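Local coordinates for SSO1986 (Sulfolobus solfataricus, PDB 2X5Q), which is a Cmr7 subunit of the CMR ribonucleoprotein complex, part of the CRISPR adaptive immune system that protects against viruses and other mobile genetic elements, at residues I30-V34 with I64-E70; V45-D49 with Y163-Y167. All coordinates share one frame; numbering follows the deposited sequence.

How the interactions relate
Both contacts are partly buried, and they lie on opposite sides of the chain's centre. Their centres are about 25 Å apart and their nearest atoms about 13 Å, so they do not touch. They share no strand or helix, although the segments alternate along the chain. Interaction 1 joins the turns of two β-hairpins. Its polar core is backbone to backbone, and glycines bring the chains close. Interaction 2 sets a short strand of the mixed sheet against the start of helix 164-169. It is mainly apolar and is carried by side chains, with a single tyrosine hydroxyl bond across it. A bridging water belongs to interaction 1, and a CH-pi contact to interaction 2.

Interaction 1. Residues I30-V34 with I64-E70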
loop_
_atom_site.group_PDB
_atom_site.type_symbol
_atom_site.label_atom_id
_atom_site.label_comp_id
_atom_site.label_asym_id
_atom_site.label_seq_id
_atom_site.Cartn_x
_atom_site.Cartn_y
_atom_site.Cartn_z
ATOM N N ILE A 30 -2.078 -2.723 -21.426
ATOM C CA ILE A 30 -2.590 -3.236 -20.163
ATOM C C ILE A 30 -4.086 -2.983 -20.079
ATOM O O ILE A 30 -4.853 -3.834 -19.621
ATOM C CB ILE A 30 -1.882 -2.597 -18.971
ATOM C CG1 ILE A 30 -0.383 -2.797 -19.094
ATOM C CG2 ILE A 30 -2.347 -3.238 -17.648
ATOM C CD1 ILE A 30 0.364 -2.188 -17.947
ATOM N N GLY A 31 -4.501 -1.805 -20.529
ATOM C CA GLY A 31 -5.905 -1.510 -20.708
ATOM C C GLY A 31 -6.036 -0.273 -21.557
ATOM O O GLY A 31 -5.064 0.156 -22.188
ATOM N N SER A 32 -7.227 0.317 -21.562
ATOM C CA SER A 32 -7.505 1.464 -22.417
ATOM C C SER A 32 -6.569 2.645 -22.149
ATOM O O SER A 32 -6.250 3.391 -23.060
ATOM C CB SER A 32 -8.955 1.923 -22.235
ATOM O OG SER A 32 -9.171 2.306 -20.894
ATOM N N SER A 33 -6.134 2.800 -20.901
ATOM C CA SER A 33 -5.383 3.974 -20.478
ATOM C C SER A 33 -3.884 3.725 -20.227
ATOM O O SER A 33 -3.121 4.690 -20.052
ATOM C CB SER A 33 -6.031 4.546 -19.217
ATOM O OG SER A 33 -7.404 4.800 -19.464
ATOM N N VAL A 34 -3.461 2.459 -20.256
ATOM C CA VAL A 34 -2.087 2.091 -19.931
ATOM C C VAL A 34 -1.448 1.194 -21.012
ATOM O O VAL A 34 -1.996 0.135 -21.382
ATOM C CB VAL A 34 -2.005 1.390 -18.559
ATOM C CG1 VAL A 34 -0.548 1.112 -18.184
ATOM C CG2 VAL A 34 -2.687 2.236 -17.482
ATOM N N ILE A 64 -6.809 -3.670 -9.548
ATOM C CA ILE A 64 -6.654 -3.103 -10.885
ATOM C C ILE A 64 -8.027 -2.756 -11.444
ATOM O O ILE A 64 -9.008 -3.474 -11.234
ATOM C CB ILE A 64 -5.823 -4.032 -11.824
ATOM C CG1 ILE A 64 -5.505 -3.338 -13.161
ATOM C CG2 ILE A 64 -6.523 -5.355 -12.082
ATOM C CD1 ILE A 64 -4.330 -4.013 -13.936
ATOM N N ASP A 65 -8.114 -1.594 -12.080
ATOM C CA ASP A 65 -9.291 -1.239 -12.859
ATOM C C ASP A 65 -9.013 -1.940 -14.176
ATOM O O ASP A 65 -8.232 -1.449 -15.009
ATOM C CB ASP A 65 -9.393 0.283 -13.027
ATOM C CG ASP A 65 -10.506 0.702 -13.977
ATOM O OD1 ASP A 65 -10.875 -0.080 -14.884
ATOM O OD2 ASP A 65 -11.001 1.836 -13.820
ATOM N N GLU A 66 -9.621 -3.108 -14.357
ATOM C CA GLU A 66 -9.236 -3.965 -15.473
ATOM C C GLU A 66 -9.405 -3.334 -16.854
ATOM O O GLU A 66 -8.581 -3.560 -17.728
ATOM C CB GLU A 66 -9.957 -5.313 -15.453
ATOM C CG GLU A 66 -9.226 -6.291 -16.381
ATOM C CD GLU A 66 -9.587 -7.745 -16.167
ATOM O OE1 GLU A 66 -9.919 -8.120 -15.018
ATOM O OE2 GLU A 66 -9.522 -8.503 -17.167
ATOM N N SER A 67 -10.462 -2.561 -17.044
ATOM C CA SER A 67 -10.697 -1.925 -18.330
ATOM C C SER A 67 -9.659 -0.857 -18.673
ATOM O O SER A 67 -9.262 -0.761 -19.826
ATOM C CB SER A 67 -12.090 -1.326 -18.381
ATOM O OG SER A 67 -12.282 -0.497 -17.257
ATOM N N THR A 68 -9.225 -0.065 -17.689
ATOM C CA THR A 68 -8.255 1.009 -17.958
ATOM C C THR A 68 -6.808 0.542 -17.885
ATOM O O THR A 68 -5.951 1.099 -18.578
ATOM C CB THR A 68 -8.413 2.219 -17.011
ATOM O OG1 THR A 68 -8.153 1.821 -15.661
ATOM C CG2 THR A 68 -9.807 2.854 -17.136
ATOM N N GLY A 69 -6.552 -0.460 -17.041
ATOM C CA GLY A 69 -5.217 -1.015 -16.837
ATOM C C GLY A 69 -4.454 -0.367 -15.692
ATOM O O GLY A 69 -3.291 -0.686 -15.456
ATOM N N GLU A 70 -5.129 0.535 -14.973
ATOM C CA GLU A 70 -4.534 1.304 -13.888
ATOM C C GLU A 70 -4.738 0.596 -12.557
ATOM O O GLU A 70 -5.843 0.154 -12.235
ATOM C CB GLU A 70 -5.182 2.681 -13.807
ATOM C CG GLU A 70 -4.969 3.533 -15.067
ATOM C CD GLU A 70 -5.985 4.638 -15.210
ATOM O OE1 GLU A 70 -7.167 4.460 -14.809
ATOM O OE2 GLU A 70 -5.607 5.698 -15.734
HETATM O O HOH W 1 -6.097 -4.978 -17.551
#
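T68 and G69, in the turn of the β-hairpin formed by strands 62-65 and 70-73, meet I30 and its neighbours in the turn that joins strands 27-29 and 35-38. T68 presents its backbone carbonyl. S33 N donates to T68 O (2.9 Å) in the carbonyl plane, on a lone pair. One residue back, S32 N donates to S67 O with an almost straight bond (178°). The methyl CG2 of T68 lies near both serine hydroxyls. Its OG1 turns to its own hairpin and donates to E70 OE1 from above the carboxylate plane.

G69 lets the chains close up. Its CA stands 4.0 Å from G31 CA, too close for a side chain on either residue. G69 also has a positive phi (92°), which by itself calls for glycine. I30 CG2 is anti to the backbone N (CG1 at chi1 -55°), which brings I30 CG2 to 3.5 Å from G69 O. V34 CG2 reaches the same carbonyl and E70 CG. T68 N donates to D65 OD1 in an Asx motif, and S67 OG donates to the same oxygen. Water 1 bridges the two segments, donating to I30 O (2.7 Å) and to E66 O.

Interaction 2. Residues V45-D49 with Y163-Y167; sequences VSQID and YAKIY
S46 and Y163 make the polar link where a β-strand packs against the start of an α-helix. Strand 47-49 is paired antiparallel with strand 52-60 in the mixed sheet. Y163 is the N-cap residue of helix 164-169 and directly follows helix 148-162. Its OH donates to S46 O at 2.7 Å. The hydroxyl sits well above the S46 carbonyl plane, 70° out of it, not on a lone pair. S46 O in turn lies at the ring edge, close to the ring plane. The hydroxyl of S46 is engaged elsewhere, with N55 O and L85 N of the sheet.

The CB of Q47 points away from 163-167, and its NE2 donates to V45 O. Its CA approaches the Y163 ring obliquely.

I48 carries most of the contact. Its CG2 sits over one face of the Y163 ring in a CH-pi contact, 4.3 Å from the centroid and displaced toward the rim. With chi1 at 75°, CG1 lies between the backbone N and the carbonyl carbon and faces I166 and Y163 CB. There CG1 meets I166 CG2 at 3.5 Å, while CD1 reaches Y163 CB at 3.8 Å. The I48 and I166 side chains run past each other in opposite directions. Y167 adds its CB near I48 CD1, and L178 of helix 172-185 also touches I48.

The CB of D49 points away, and its OD1 accepts from K51 N and H54 NE2. D49 CA still lies 4.3 Å from the I166 CG2 methyl.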
loop_
_atom_site.group_PDB
_atom_site.type_symbol
_atom_site.label_atom_id
_atom_site.label_comp_id
_atom_site.label_asym_id
_atom_site.label_seq_id
_atom_site.Cartn_x
_atom_site.Cartn_y
_atom_site.Cartn_z
ATOM N N VAL A 45 13.917 -8.541 -14.430
ATOM C CA VAL A 45 13.924 -9.137 -13.100
ATOM C C VAL A 45 13.155 -10.446 -13.098
ATOM O O VAL A 45 13.657 -11.468 -12.610
ATOM C CB VAL A 45 13.354 -8.155 -12.058
ATOM C CG1 VAL A 45 12.902 -8.875 -10.793
ATOM C CG2 VAL A 45 14.391 -7.033 -11.759
ATOM N N SER A 46 11.929 -10.421 -13.634
ATOM C CA SER A 46 11.165 -11.646 -13.849
ATOM C C SER A 46 11.802 -12.449 -14.973
ATOM O O SER A 46 12.222 -11.891 -15.992
ATOM C CB SER A 46 9.710 -11.343 -14.166
ATOM O OG SER A 46 9.098 -10.627 -13.109
ATOM N N GLN A 47 11.875 -13.764 -14.777
ATOM C CA GLN A 47 12.662 -14.642 -15.639
ATOM C C GLN A 47 11.907 -15.929 -15.957
ATOM O O GLN A 47 11.152 -16.429 -15.129
ATOM C CB GLN A 47 14.002 -14.980 -14.956
ATOM C CG GLN A 47 14.989 -13.786 -14.878
ATOM C CD GLN A 47 16.028 -13.922 -13.767
ATOM O OE1 GLN A 47 16.668 -14.976 -13.629
ATOM N NE2 GLN A 47 16.210 -12.855 -12.971
ATOM N N ILE A 48 12.091 -16.447 -17.164
ATOM C CA ILE A 48 11.658 -17.804 -17.475
ATOM C C ILE A 48 12.868 -18.682 -17.775
ATOM O O ILE A 48 13.904 -18.204 -18.256
ATOM C CB ILE A 48 10.577 -17.877 -18.613
ATOM C CG1 ILE A 48 11.159 -17.651 -19.995
ATOM C CG2 ILE A 48 9.451 -16.869 -18.372
ATOM C CD1 ILE A 48 10.286 -18.224 -21.090
ATOM N N ASP A 49 12.748 -19.966 -17.454
ATOM C CA ASP A 49 13.801 -20.931 -17.751
ATOM C C ASP A 49 13.161 -22.304 -17.848
ATOM O O ASP A 49 11.934 -22.384 -17.900
ATOM C CB ASP A 49 14.921 -20.868 -16.699
ATOM C CG ASP A 49 14.454 -21.210 -15.289
ATOM O OD1 ASP A 49 13.401 -21.854 -15.103
ATOM O OD2 ASP A 49 15.165 -20.822 -14.346
ATOM N N TYR A 163 10.105 -12.858 -23.862
ATOM C CA TYR A 163 11.159 -13.854 -23.674
ATOM C C TYR A 163 11.224 -14.785 -24.880
ATOM O O TYR A 163 11.259 -15.997 -24.721
ATOM C CB TYR A 163 10.892 -14.671 -22.414
ATOM C CG TYR A 163 10.706 -13.844 -21.166
ATOM C CD1 TYR A 163 11.795 -13.483 -20.383
ATOM C CD2 TYR A 163 9.452 -13.426 -20.767
ATOM C CE1 TYR A 163 11.636 -12.729 -19.234
ATOM C CE2 TYR A 163 9.283 -12.670 -19.613
ATOM C CZ TYR A 163 10.374 -12.323 -18.856
ATOM O OH TYR A 163 10.221 -11.560 -17.716
ATOM N N ALA A 164 11.233 -14.206 -26.080
ATOM C CA ALA A 164 11.251 -14.957 -27.349
ATOM C C ALA A 164 12.366 -16.006 -27.453
ATOM O O ALA A 164 12.105 -17.163 -27.772
ATOM C CB ALA A 164 11.335 -13.980 -28.534
ATOM N N LYS A 165 13.603 -15.617 -27.170
ATOM C CA LYS A 165 14.723 -16.543 -27.316
ATOM C C LYS A 165 14.661 -17.717 -26.337
ATOM O O LYS A 165 14.756 -18.885 -26.736
ATOM C CB LYS A 165 16.055 -15.798 -27.229
ATOM C CG LYS A 165 16.370 -15.082 -28.540
ATOM C CD LYS A 165 17.602 -14.214 -28.455
ATOM C CE LYS A 165 17.962 -13.656 -29.830
ATOM N NZ LYS A 165 18.797 -14.575 -30.652
ATOM N N ILE A 166 14.461 -17.409 -25.065
ATOM C CA ILE A 166 14.334 -18.457 -24.057
ATOM C C ILE A 166 13.167 -19.376 -24.403
ATOM O O ILE A 166 13.323 -20.595 -24.417
ATOM C CB ILE A 166 14.168 -17.889 -22.642
ATOM C CG1 ILE A 166 15.398 -17.059 -22.253
ATOM C CG2 ILE A 166 13.960 -19.044 -21.645
ATOM C CD1 ILE A 166 15.295 -16.400 -20.862
ATOM N N TYR A 167 12.012 -18.786 -24.716
ATOM C CA TYR A 167 10.787 -19.544 -24.974
ATOM C C TYR A 167 10.908 -20.508 -26.145
ATOM O O TYR A 167 10.451 -21.653 -26.056
ATOM C CB TYR A 167 9.629 -18.587 -25.252
ATOM C CG TYR A 167 8.305 -19.271 -25.450
ATOM C CD1 TYR A 167 7.586 -19.757 -24.359
ATOM C CD2 TYR A 167 7.757 -19.429 -26.723
ATOM C CE1 TYR A 167 6.362 -20.379 -24.529
ATOM C CE2 TYR A 167 6.520 -20.054 -26.902
ATOM C CZ TYR A 167 5.836 -20.527 -25.797
ATOM O OH TYR A 167 4.624 -21.147 -25.946
#